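Local coordinates for minor structural protein 5 (Lactococcus phage Tuc2009, PDB 5E7T), which is a minor structural protein of the phage particle, probably a baseplate component that contributes to host attachment, at residues Ala63-Asp68 with Val163-Gln168; Thr57-Asn62 with Gln168-Phe173; Ala107-Gln112 with Ile122-Leu127; Arg113-Ser118 with Gly156-Leu161. One frame throughout, in Å; residues are numbered along the deposited sequence.

Interaction 1 of 4, residues Ala63-Asp68 with Val163-Gln168; sequences AWVNKD and VGFFGQ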
# COMPACT_ATOMS: atom_id res chain seq x y z
N ALA B 63 -45.43 1.27 50.69
CA ALA B 63 -44.49 1.53 49.62
C ALA B 63 -45.12 1.63 48.26
O ALA B 63 -46.18 1.06 47.98
CB ALA B 63 -43.45 0.42 49.60
N TRP B 64 -44.37 2.32 47.38
CA TRP B 64 -44.65 2.43 45.97
C TRP B 64 -43.77 1.37 45.33
O TRP B 64 -42.58 1.26 45.67
CB TRP B 64 -44.28 3.80 45.45
CG TRP B 64 -45.10 4.89 46.06
CD1 TRP B 64 -44.68 5.84 46.96
CD2 TRP B 64 -46.49 5.13 45.85
NE1 TRP B 64 -45.72 6.68 47.29
CE2 TRP B 64 -46.85 6.26 46.62
CE3 TRP B 64 -47.45 4.54 45.03
CZ2 TRP B 64 -48.15 6.76 46.64
CZ3 TRP B 64 -48.74 5.04 45.06
CH2 TRP B 64 -49.08 6.14 45.85
N VAL B 65 -44.36 0.54 44.48
CA VAL B 65 -43.66 -0.53 43.77
C VAL B 65 -43.80 -0.19 42.30
O VAL B 65 -44.91 0.05 41.85
CB VAL B 65 -44.26 -1.93 44.09
CG1 VAL B 65 -43.48 -3.05 43.39
CG2 VAL B 65 -44.32 -2.18 45.59
N ASN B 66 -42.69 -0.15 41.56
CA ASN B 66 -42.78 0.08 40.12
C ASN B 66 -41.82 -0.82 39.33
O ASN B 66 -40.90 -1.41 39.90
CB ASN B 66 -42.63 1.55 39.76
CG ASN B 66 -41.26 2.13 39.92
OD1 ASN B 66 -40.36 1.89 39.12
ND2 ASN B 66 -41.12 3.00 40.91
N LYS B 67 -42.10 -0.97 38.02
CA LYS B 67 -41.28 -1.71 37.06
C LYS B 67 -41.13 -0.76 35.88
O LYS B 67 -42.13 -0.20 35.45
CB LYS B 67 -41.92 -3.06 36.64
CG LYS B 67 -42.24 -4.04 37.78
CD LYS B 67 -41.01 -4.60 38.51
CE LYS B 67 -41.30 -5.00 39.94
NZ LYS B 67 -40.89 -6.40 40.22
N ASP B 68 -39.91 -0.48 35.44
CA ASP B 68 -39.67 0.46 34.35
C ASP B 68 -40.16 -0.09 33.01
O ASP B 68 -39.76 -1.20 32.61
CB ASP B 68 -38.19 0.88 34.29
CG ASP B 68 -37.81 1.88 33.21
OD1 ASP B 68 -38.68 2.69 32.82
OD2 ASP B 68 -36.63 1.88 32.79
N VAL B 163 -47.81 0.79 41.38
CA VAL B 163 -48.83 0.45 42.37
C VAL B 163 -48.29 0.84 43.75
O VAL B 163 -47.08 0.80 43.96
CB VAL B 163 -49.36 -1.01 42.32
CG1 VAL B 163 -48.32 -2.00 42.78
CG2 VAL B 163 -50.65 -1.16 43.14
N GLY B 164 -49.19 1.24 44.64
CA GLY B 164 -48.88 1.63 46.00
C GLY B 164 -49.67 0.81 46.99
O GLY B 164 -50.89 0.74 46.90
N PHE B 165 -48.95 0.17 47.92
CA PHE B 165 -49.53 -0.64 48.98
C PHE B 165 -49.28 0.09 50.29
O PHE B 165 -48.14 0.28 50.70
CB PHE B 165 -48.89 -2.03 49.03
CG PHE B 165 -48.89 -2.83 47.75
CD1 PHE B 165 -49.94 -3.69 47.44
CD2 PHE B 165 -47.79 -2.82 46.90
CE1 PHE B 165 -49.90 -4.50 46.30
CE2 PHE B 165 -47.75 -3.63 45.77
CZ PHE B 165 -48.80 -4.47 45.48
N PHE B 166 -50.36 0.59 50.88
CA PHE B 166 -50.28 1.33 52.13
C PHE B 166 -51.23 0.77 53.17
O PHE B 166 -52.35 0.36 52.85
CB PHE B 166 -50.46 2.84 51.91
CG PHE B 166 -49.32 3.42 51.12
CD1 PHE B 166 -48.14 3.80 51.75
CD2 PHE B 166 -49.40 3.53 49.74
CE1 PHE B 166 -47.06 4.28 51.02
CE2 PHE B 166 -48.31 4.03 49.00
CZ PHE B 166 -47.15 4.39 49.65
N GLY B 167 -50.74 0.72 54.39
CA GLY B 167 -51.47 0.14 55.50
C GLY B 167 -50.57 -0.81 56.26
O GLY B 167 -49.42 -1.03 55.87
N GLN B 168 -51.12 -1.38 57.34
CA GLN B 168 -50.43 -2.27 58.28
C GLN B 168 -49.72 -3.44 57.63
O GLN B 168 -48.51 -3.61 57.84
CB GLN B 168 -51.40 -2.75 59.36
CG GLN B 168 -50.87 -2.62 60.77
CD GLN B 168 -52.00 -2.30 61.73
OE1 GLN B 168 -52.29 -1.13 62.02
NE2 GLN B 168 -52.66 -3.34 62.23
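W64 and F166 both set CG anti to their own carbonyl carbon, beside the backbone N (chi1 -64° and -66°), and these torsions swing the two rings together over neighbouring strands. The strands, 63-68 and 157-166, are antiparallel members of the four-stranded sheet of a galactose-binding-like beta sandwich, with 63-68 outermost. F166 presents its CE2-CZ edge to the face of the indole, a T-shaped stack with planes at 66° and F166 CE2 lying over the centre of the W64 ring, 3.5 Å above its plane. Further along, the six-membered ring of W64 lies against the backbone of G164, its CE3 being 3.4 Å from G164 CA, in the pair where no side chain stands opposite the tryptophan. On the other face of the sheet V65 and F165 make the inward packing. V65 CG2, placed anti to the carbonyl carbon, meets the edge of the phenyl ring in its plane at 3.7 Å from F165 CE2, while M58 of strand 53-60 touches V163 and F165 from the facing sheet. Four backbone bonds fix the pairing: A63 and F165 bond each other twice, as do V65 and V163. V65 N to V163 O is nearly straight, at 2.8 Å. A63 N, which donates to F165 O, also lies over one face of the F166 ring, 3.4 Å from F166 CE1.

Interaction 2 of 4, residues Thr57-Asn62 with Gln168-Phe173; sequences TMKGTN and QQEGSF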
# COMPACT_ATOMS: atom_id res chain seq x y z
N THR B 57 -45.12 -9.76 39.46
CA THR B 57 -45.67 -9.78 40.81
C THR B 57 -45.24 -8.52 41.55
O THR B 57 -44.05 -8.27 41.69
CB THR B 57 -45.21 -11.07 41.50
OG1 THR B 57 -45.49 -12.20 40.67
CG2 THR B 57 -45.80 -11.24 42.86
N MET B 58 -46.20 -7.75 42.01
CA MET B 58 -45.97 -6.52 42.74
C MET B 58 -46.22 -6.80 44.22
O MET B 58 -47.30 -7.29 44.55
CB MET B 58 -46.91 -5.43 42.23
CG MET B 58 -46.99 -5.35 40.72
SD MET B 58 -45.67 -4.37 40.06
CE MET B 58 -46.50 -2.90 39.76
N LYS B 59 -45.22 -6.50 45.09
CA LYS B 59 -45.21 -6.77 46.54
C LYS B 59 -44.63 -5.57 47.30
O LYS B 59 -43.54 -5.08 46.97
CB LYS B 59 -44.31 -8.00 46.79
CG LYS B 59 -44.55 -8.79 48.06
CD LYS B 59 -43.87 -10.14 47.91
CE LYS B 59 -43.88 -10.99 49.16
NZ LYS B 59 -42.92 -10.49 50.19
N GLY B 60 -45.31 -5.14 48.34
CA GLY B 60 -44.82 -4.03 49.13
C GLY B 60 -45.59 -3.80 50.41
O GLY B 60 -46.73 -4.26 50.54
N THR B 61 -44.95 -3.09 51.37
CA THR B 61 -45.54 -2.72 52.66
C THR B 61 -45.24 -1.24 52.87
O THR B 61 -44.07 -0.87 53.04
CB THR B 61 -45.03 -3.65 53.79
OG1 THR B 61 -44.73 -4.94 53.26
CG2 THR B 61 -46.02 -3.79 54.92
N ASN B 62 -46.29 -0.38 52.82
CA ASN B 62 -46.19 1.09 52.93
C ASN B 62 -45.16 1.58 51.95
O ASN B 62 -44.12 2.17 52.31
CB ASN B 62 -45.91 1.55 54.35
CG ASN B 62 -47.07 1.36 55.28
OD1 ASN B 62 -46.94 0.78 56.35
ND2 ASN B 62 -48.23 1.89 54.91
N GLN B 168 -51.12 -1.38 57.34
CA GLN B 168 -50.43 -2.27 58.28
C GLN B 168 -49.72 -3.44 57.63
O GLN B 168 -48.51 -3.61 57.84
CB GLN B 168 -51.40 -2.75 59.36
CG GLN B 168 -50.87 -2.62 60.77
CD GLN B 168 -52.00 -2.30 61.73
OE1 GLN B 168 -52.29 -1.13 62.02
NE2 GLN B 168 -52.66 -3.34 62.23
N GLN B 169 -50.46 -4.24 56.82
CA GLN B 169 -49.93 -5.44 56.20
C GLN B 169 -49.44 -5.27 54.78
O GLN B 169 -49.79 -4.31 54.09
CB GLN B 169 -50.95 -6.57 56.26
CG GLN B 169 -51.16 -7.15 57.64
CD GLN B 169 -52.42 -7.97 57.64
OE1 GLN B 169 -53.54 -7.43 57.66
NE2 GLN B 169 -52.27 -9.28 57.55
N GLU B 170 -48.62 -6.23 54.36
CA GLU B 170 -48.05 -6.28 53.02
C GLU B 170 -49.16 -6.68 52.09
O GLU B 170 -50.02 -7.50 52.46
CB GLU B 170 -46.95 -7.34 52.97
CG GLU B 170 -46.24 -7.46 51.64
CD GLU B 170 -45.25 -8.60 51.60
OE1 GLU B 170 -45.68 -9.77 51.58
OE2 GLU B 170 -44.03 -8.31 51.59
N GLY B 171 -49.12 -6.12 50.90
CA GLY B 171 -50.03 -6.44 49.82
C GLY B 171 -49.22 -6.90 48.64
O GLY B 171 -48.11 -6.41 48.41
N SER B 172 -49.78 -7.84 47.87
CA SER B 172 -49.16 -8.37 46.65
C SER B 172 -50.19 -8.90 45.67
O SER B 172 -51.30 -9.26 46.06
CB SER B 172 -48.12 -9.44 46.96
OG SER B 172 -48.66 -10.42 47.83
N PHE B 173 -49.84 -8.94 44.39
CA PHE B 173 -50.66 -9.51 43.34
C PHE B 173 -49.77 -9.98 42.19
O PHE B 173 -48.61 -9.58 42.12
CB PHE B 173 -51.79 -8.57 42.85
CG PHE B 173 -51.36 -7.24 42.28
CD1 PHE B 173 -50.95 -7.13 40.96
CD2 PHE B 173 -51.38 -6.09 43.06
CE1 PHE B 173 -50.53 -5.91 40.44
CE2 PHE B 173 -50.94 -4.87 42.55
CZ PHE B 173 -50.52 -4.79 41.25
O HOH W 1 -48.89 -1.75 53.10
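F173, E170 and M58 have the most surface buried here, and they mark two unlike faces of one antiparallel pairing in the five-stranded sheet of the beta sandwich, between strands 53-60 and 171-184. M58 and F173 form a hydrogen-bonded pair whose side chains run side by side into the interior. M58 CB sits over one face of the phenyl ring, offset toward its rim, in a CH-pi contact 4.1 Å from the F173 ring centroid; M58 CG adds a 3.6 Å approach to F173 CE1. The ring also meets those of F108 and W97, so it belongs to the domain's aromatic core. E170 works on the outer face. Its extended chain passes T61 at about a right angle, with T61 OG1 3.3 Å from E170 CB, and brings the carboxylate to K59. The lysine chain is straight until its last torsion, where a bend (chi4 -74°) turns the ammonium onto the acid: K59 NZ forms a salt bridge 2.8 Å from E170 OE2, met on the syn side and 28° out of the carboxylate plane. G60 and G171 bond each other twice between these faces. Past the paired strands a water bridges the two backbones, accepting from N62 N at 3.0 Å and donating to Q169 O at 2.9 Å.

Interaction 3 of 4, residues Ala107-Gln112 with Ile122-Leu127; sequences AFWMRQ and ICTIDL. With SO4 (sulfate ion), chain H.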
# COMPACT_ATOMS: atom_id res chain seq x y z
N ALA B 107 -52.58 4.70 43.13
CA ALA B 107 -51.77 5.06 41.95
C ALA B 107 -51.38 3.81 41.17
O ALA B 107 -50.20 3.53 40.96
CB ALA B 107 -50.56 5.89 42.33
N PHE B 108 -52.40 3.03 40.83
CA PHE B 108 -52.24 1.77 40.13
C PHE B 108 -52.47 2.05 38.67
O PHE B 108 -53.64 2.12 38.24
CB PHE B 108 -53.20 0.68 40.69
CG PHE B 108 -52.99 -0.70 40.11
CD1 PHE B 108 -51.79 -1.05 39.48
CD2 PHE B 108 -53.99 -1.66 40.21
CE1 PHE B 108 -51.61 -2.32 38.93
CE2 PHE B 108 -53.80 -2.95 39.66
CZ PHE B 108 -52.62 -3.26 39.02
N TRP B 109 -51.38 2.22 37.91
CA TRP B 109 -51.44 2.54 36.48
C TRP B 109 -50.17 2.24 35.67
O TRP B 109 -49.14 1.90 36.25
CB TRP B 109 -51.85 4.02 36.28
CG TRP B 109 -51.33 5.02 37.28
CD1 TRP B 109 -52.08 5.78 38.12
CD2 TRP B 109 -49.96 5.44 37.48
NE1 TRP B 109 -51.27 6.62 38.86
CE2 TRP B 109 -49.97 6.43 38.48
CE3 TRP B 109 -48.72 5.03 36.95
CZ2 TRP B 109 -48.79 7.03 38.94
CZ3 TRP B 109 -47.57 5.66 37.38
CH2 TRP B 109 -47.61 6.63 38.37
N MET B 110 -50.27 2.36 34.32
CA MET B 110 -49.16 2.25 33.35
C MET B 110 -49.08 3.64 32.77
O MET B 110 -50.02 4.08 32.09
CB MET B 110 -49.46 1.25 32.24
CG MET B 110 -49.11 -0.14 32.59
SD MET B 110 -49.73 -1.21 31.30
CE MET B 110 -49.55 -2.72 32.07
N ARG B 111 -48.03 4.38 33.12
CA ARG B 111 -48.00 5.79 32.76
C ARG B 111 -46.66 6.35 32.32
O ARG B 111 -45.62 6.05 32.92
CB ARG B 111 -48.55 6.58 33.98
CG ARG B 111 -48.08 8.02 34.19
CD ARG B 111 -48.79 8.71 35.34
NE ARG B 111 -50.23 8.46 35.34
CZ ARG B 111 -51.08 8.85 36.28
NH1 ARG B 111 -50.66 9.57 37.32
NH2 ARG B 111 -52.37 8.52 36.20
N GLN B 112 -46.73 7.21 31.28
CA GLN B 112 -45.64 8.05 30.78
C GLN B 112 -45.94 9.37 31.46
O GLN B 112 -47.10 9.82 31.41
CB GLN B 112 -45.71 8.25 29.26
CG GLN B 112 -44.84 7.32 28.45
CD GLN B 112 -44.93 7.63 26.98
OE1 GLN B 112 -46.02 7.72 26.41
NE2 GLN B 112 -43.78 7.72 26.31
N ILE B 122 -48.52 12.33 31.13
CA ILE B 122 -48.49 12.62 29.71
C ILE B 122 -49.49 11.68 29.06
O ILE B 122 -50.42 12.12 28.40
CB ILE B 122 -47.03 12.47 29.14
CG1 ILE B 122 -46.10 13.57 29.70
CG2 ILE B 122 -47.00 12.45 27.59
CD1 ILE B 122 -44.58 13.23 29.70
N CYS B 123 -49.31 10.38 29.26
CA CYS B 123 -50.15 9.35 28.66
C CYS B 123 -50.20 8.20 29.62
O CYS B 123 -49.17 7.62 29.96
CB CYS B 123 -49.60 8.93 27.31
SG CYS B 123 -50.74 7.94 26.34
N THR B 124 -51.39 7.92 30.13
CA THR B 124 -51.62 6.93 31.18
C THR B 124 -52.87 6.04 30.99
O THR B 124 -53.76 6.35 30.18
CB THR B 124 -51.67 7.69 32.49
OG1 THR B 124 -51.80 6.78 33.58
CG2 THR B 124 -52.77 8.75 32.51
N ILE B 125 -52.95 4.95 31.79
CA ILE B 125 -54.07 4.02 31.85
C ILE B 125 -54.15 3.39 33.23
O ILE B 125 -53.20 2.73 33.67
CB ILE B 125 -54.07 2.98 30.69
CG1 ILE B 125 -55.39 2.18 30.68
CG2 ILE B 125 -52.80 2.08 30.67
CD1 ILE B 125 -55.60 1.45 29.47
N ASP B 126 -55.27 3.62 33.92
CA ASP B 126 -55.54 3.08 35.25
C ASP B 126 -55.80 1.58 35.13
O ASP B 126 -56.45 1.13 34.18
CB ASP B 126 -56.78 3.75 35.86
CG ASP B 126 -56.61 5.06 36.62
OD1 ASP B 126 -55.44 5.46 36.89
OD2 ASP B 126 -57.66 5.66 37.00
N LEU B 127 -55.29 0.82 36.10
CA LEU B 127 -55.47 -0.62 36.15
C LEU B 127 -56.44 -0.93 37.30
O LEU B 127 -56.62 -0.05 38.15
CB LEU B 127 -54.13 -1.35 36.27
CG LEU B 127 -53.20 -1.20 35.07
CD1 LEU B 127 -52.05 -2.16 35.18
CD2 LEU B 127 -53.92 -1.42 33.76
S SO4 H . -55.09 7.21 42.55
O1 SO4 H . -56.33 7.97 42.62
O2 SO4 H . -53.95 8.14 42.50
O3 SO4 H . -54.99 6.38 43.75
O4 SO4 H . -55.10 6.38 41.32
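The F108 ring takes L127 CB squarely on one face, 3.6 Å above its centre and 8° off the ring normal, a CH-pi contact made as the two side chains cross at about a right angle. The W109 indole is sandwiched within its own segment, with A107 O toward the rim of one face and R111 CZ toward the rim of the other, 3.4 Å above the plane. At its edge the D126 carboxylate lies nearly coplanar with the ring, W109 CD1 being 3.6 Å from D126 OD1. The R111 guanidinium in turn has W109 NE1 over one face, and T124 OG1 at its edge, in plane. A bend at chi3 (-43°) folds the arginine alongside T124, which it grips side-on: NE at 2.9 Å and NH2 at 3.2 Å both donate to T124 OG1. These residues form the beta hairpin of strands 104-114 and 121-126, the latter outermost in the four-stranded sheet. On the inner face M110 CB packs 3.8 Å from I125 CG2, and M110 CE reaches L127 CD1. At the far end I122 and C123 both face Q112 in a classic beta bulge; their two amides donate to Q112 O from the same face of its plane. A sulfate, probably from the crystallisation liquor, accepts from A107 N. Held at its edge by T124 and against the indole by its face, the guanidinium is restricted in rotation; D126 OD1, 4.4 Å from R111 NH2, is too distant for a salt bridge but would probably add a mild attraction.

Interaction 4 of 4, residues Arg113-Ser118 with Gly156-Leu161; sequences RYTENS and GTQAIL. With SO4 (sulfate ion), chain G.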
# COMPACT_ATOMS: atom_id res chain seq x y z
N ARG B 113 -44.95 9.96 32.14
CA ARG B 113 -45.15 11.21 32.89
C ARG B 113 -43.87 12.00 33.08
O ARG B 113 -42.79 11.45 32.94
CB ARG B 113 -45.76 10.91 34.27
CG ARG B 113 -44.80 10.24 35.25
CD ARG B 113 -45.51 10.04 36.55
NE ARG B 113 -44.63 9.44 37.54
CZ ARG B 113 -44.95 9.30 38.82
NH1 ARG B 113 -46.13 9.71 39.27
NH2 ARG B 113 -44.10 8.74 39.66
N TYR B 114 -44.02 13.30 33.45
CA TYR B 114 -42.90 14.19 33.76
C TYR B 114 -42.39 13.77 35.15
O TYR B 114 -43.12 13.12 35.91
CB TYR B 114 -43.32 15.68 33.69
CG TYR B 114 -43.55 16.22 32.29
CD1 TYR B 114 -42.48 16.54 31.46
CD2 TYR B 114 -44.83 16.40 31.80
CE1 TYR B 114 -42.69 16.99 30.15
CE2 TYR B 114 -45.05 16.86 30.50
CZ TYR B 114 -43.98 17.14 29.67
OH TYR B 114 -44.19 17.58 28.38
N THR B 115 -41.13 14.06 35.46
CA THR B 115 -40.59 13.64 36.74
C THR B 115 -40.43 14.84 37.68
O THR B 115 -41.37 15.64 37.78
CB THR B 115 -39.35 12.78 36.57
OG1 THR B 115 -38.32 13.53 35.90
CG2 THR B 115 -39.64 11.48 35.85
N GLU B 116 -39.26 14.94 38.37
CA GLU B 116 -38.95 15.94 39.39
C GLU B 116 -39.50 17.29 39.09
O GLU B 116 -39.31 17.84 38.00
CB GLU B 116 -37.46 16.03 39.71
CG GLU B 116 -37.08 15.20 40.91
CD GLU B 116 -37.06 13.70 40.70
OE1 GLU B 116 -36.92 13.24 39.54
OE2 GLU B 116 -37.15 12.97 41.72
N ASN B 117 -40.20 17.81 40.12
CA ASN B 117 -40.98 19.04 40.22
C ASN B 117 -42.41 18.81 39.72
O ASN B 117 -43.35 18.86 40.52
CB ASN B 117 -40.30 20.26 39.55
CG ASN B 117 -39.05 20.78 40.27
OD1 ASN B 117 -38.97 20.83 41.51
ND2 ASN B 117 -38.05 21.20 39.49
N SER B 118 -42.56 18.44 38.44
CA SER B 118 -43.85 18.27 37.77
C SER B 118 -44.66 17.09 38.19
O SER B 118 -45.72 17.30 38.78
CB SER B 118 -43.68 18.26 36.26
OG SER B 118 -44.93 18.45 35.62
N GLY B 156 -37.61 16.27 33.31
CA GLY B 156 -37.49 14.99 32.64
C GLY B 156 -38.77 14.19 32.59
O GLY B 156 -39.81 14.66 33.06
N THR B 157 -38.72 13.00 31.95
CA THR B 157 -39.84 12.07 31.84
C THR B 157 -39.42 10.65 32.28
O THR B 157 -38.23 10.39 32.54
CB THR B 157 -40.46 12.07 30.43
OG1 THR B 157 -39.57 11.42 29.52
CG2 THR B 157 -40.87 13.46 29.94
N GLN B 158 -40.42 9.75 32.37
CA GLN B 158 -40.31 8.33 32.72
C GLN B 158 -41.56 7.60 32.27
O GLN B 158 -42.59 8.24 32.06
CB GLN B 158 -40.08 8.13 34.22
CG GLN B 158 -41.33 8.25 35.10
CD GLN B 158 -41.06 7.92 36.55
OE1 GLN B 158 -39.99 7.45 36.94
NE2 GLN B 158 -42.06 8.13 37.38
N ALA B 159 -41.47 6.26 32.13
CA ALA B 159 -42.59 5.38 31.78
C ALA B 159 -42.56 4.23 32.76
O ALA B 159 -41.58 3.49 32.78
CB ALA B 159 -42.45 4.87 30.37
N ILE B 160 -43.59 4.12 33.62
CA ILE B 160 -43.61 3.06 34.63
C ILE B 160 -44.96 2.37 34.79
O ILE B 160 -46.01 2.96 34.51
CB ILE B 160 -43.10 3.56 36.01
CG1 ILE B 160 -43.92 4.74 36.56
CG2 ILE B 160 -41.63 3.87 36.00
CD1 ILE B 160 -43.74 5.03 37.97
N LEU B 161 -44.90 1.14 35.30
CA LEU B 161 -46.05 0.38 35.76
C LEU B 161 -45.88 0.55 37.27
O LEU B 161 -44.87 0.08 37.82
CB LEU B 161 -45.98 -1.11 35.38
CG LEU B 161 -46.89 -2.05 36.17
CD1 LEU B 161 -48.33 -1.79 35.91
CD2 LEU B 161 -46.59 -3.48 35.86
S SO4 G . -45.82 8.38 42.99
O1 SO4 G . -47.26 8.65 42.85
O2 SO4 G . -45.07 9.40 42.24
O3 SO4 G . -45.41 8.44 44.40
O4 SO4 G . -45.52 7.04 42.48
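R113 runs beside Q158, both side chains leaving a hydrogen-bonded antiparallel pair between strands 104-114 and 157-166, the two middle strands of the four-stranded sheet in this beta sandwich. From R113 CB the chain starts with CG between the backbone N and carbonyl carbon (chi1 71°), which lays it along the glutamine. R113 CG comes 4.0 Å from Q158 CG, and an extended CG-to-NE run keeps the two chains in step. CD and NE then pass the terminal amide of Q158, which lies at the guanidinium edge with the two planes only 4° apart. Beyond it, R113 NH2 has I160 CD1 obliquely beside it at 4.1 Å, and the same R113 NH2 donates to sulfate O2 at 2.8 Å; R113 NH1 adds a weak bond to the same O2. T115 covers the glutamine from the adjoining turn, T115 CG2 lying 3.7 Å from Q158 CG. Y114 turns away from strand 157-166 overall and touches I122, its CD1 3.8 Å from T157 CG2. R113 and Q158 exchange two backbone bonds, and T115 N makes a third, to G156 O, from 48° out of the carbonyl plane, as the chain leaves the strand. The sulfate is probably from the crystallisation liquor, yet an arginine lying flat beside its neighbour and directing two N-H groups, one weakly, at one oxygen is consistent with a surface spot suited to an anion.

How the interactions relate
Interactions 1, 3 and 4 lie across the four-stranded sheet, in the order 63-68, 157-166, 104-114, 121-126; interaction 2 belongs to the facing five-stranded sheet. Interactions 1 and 2 sit at one end of the sandwich and touch, V65 CG2 approaching K59 O. Interaction 3 is the buried one; the others are partly buried. Between the sheets the chemistry is apolar: F173 of interaction 2 meets F108 of interaction 3, and M58 reaches L161 of interaction 4. Outward faces differ: a salt bridge in interaction 2, stacked aromatics in interaction 1, arginines in interactions 3 and 4. The sulfate held by R113 also approaches W64, suggesting a shared surface patch.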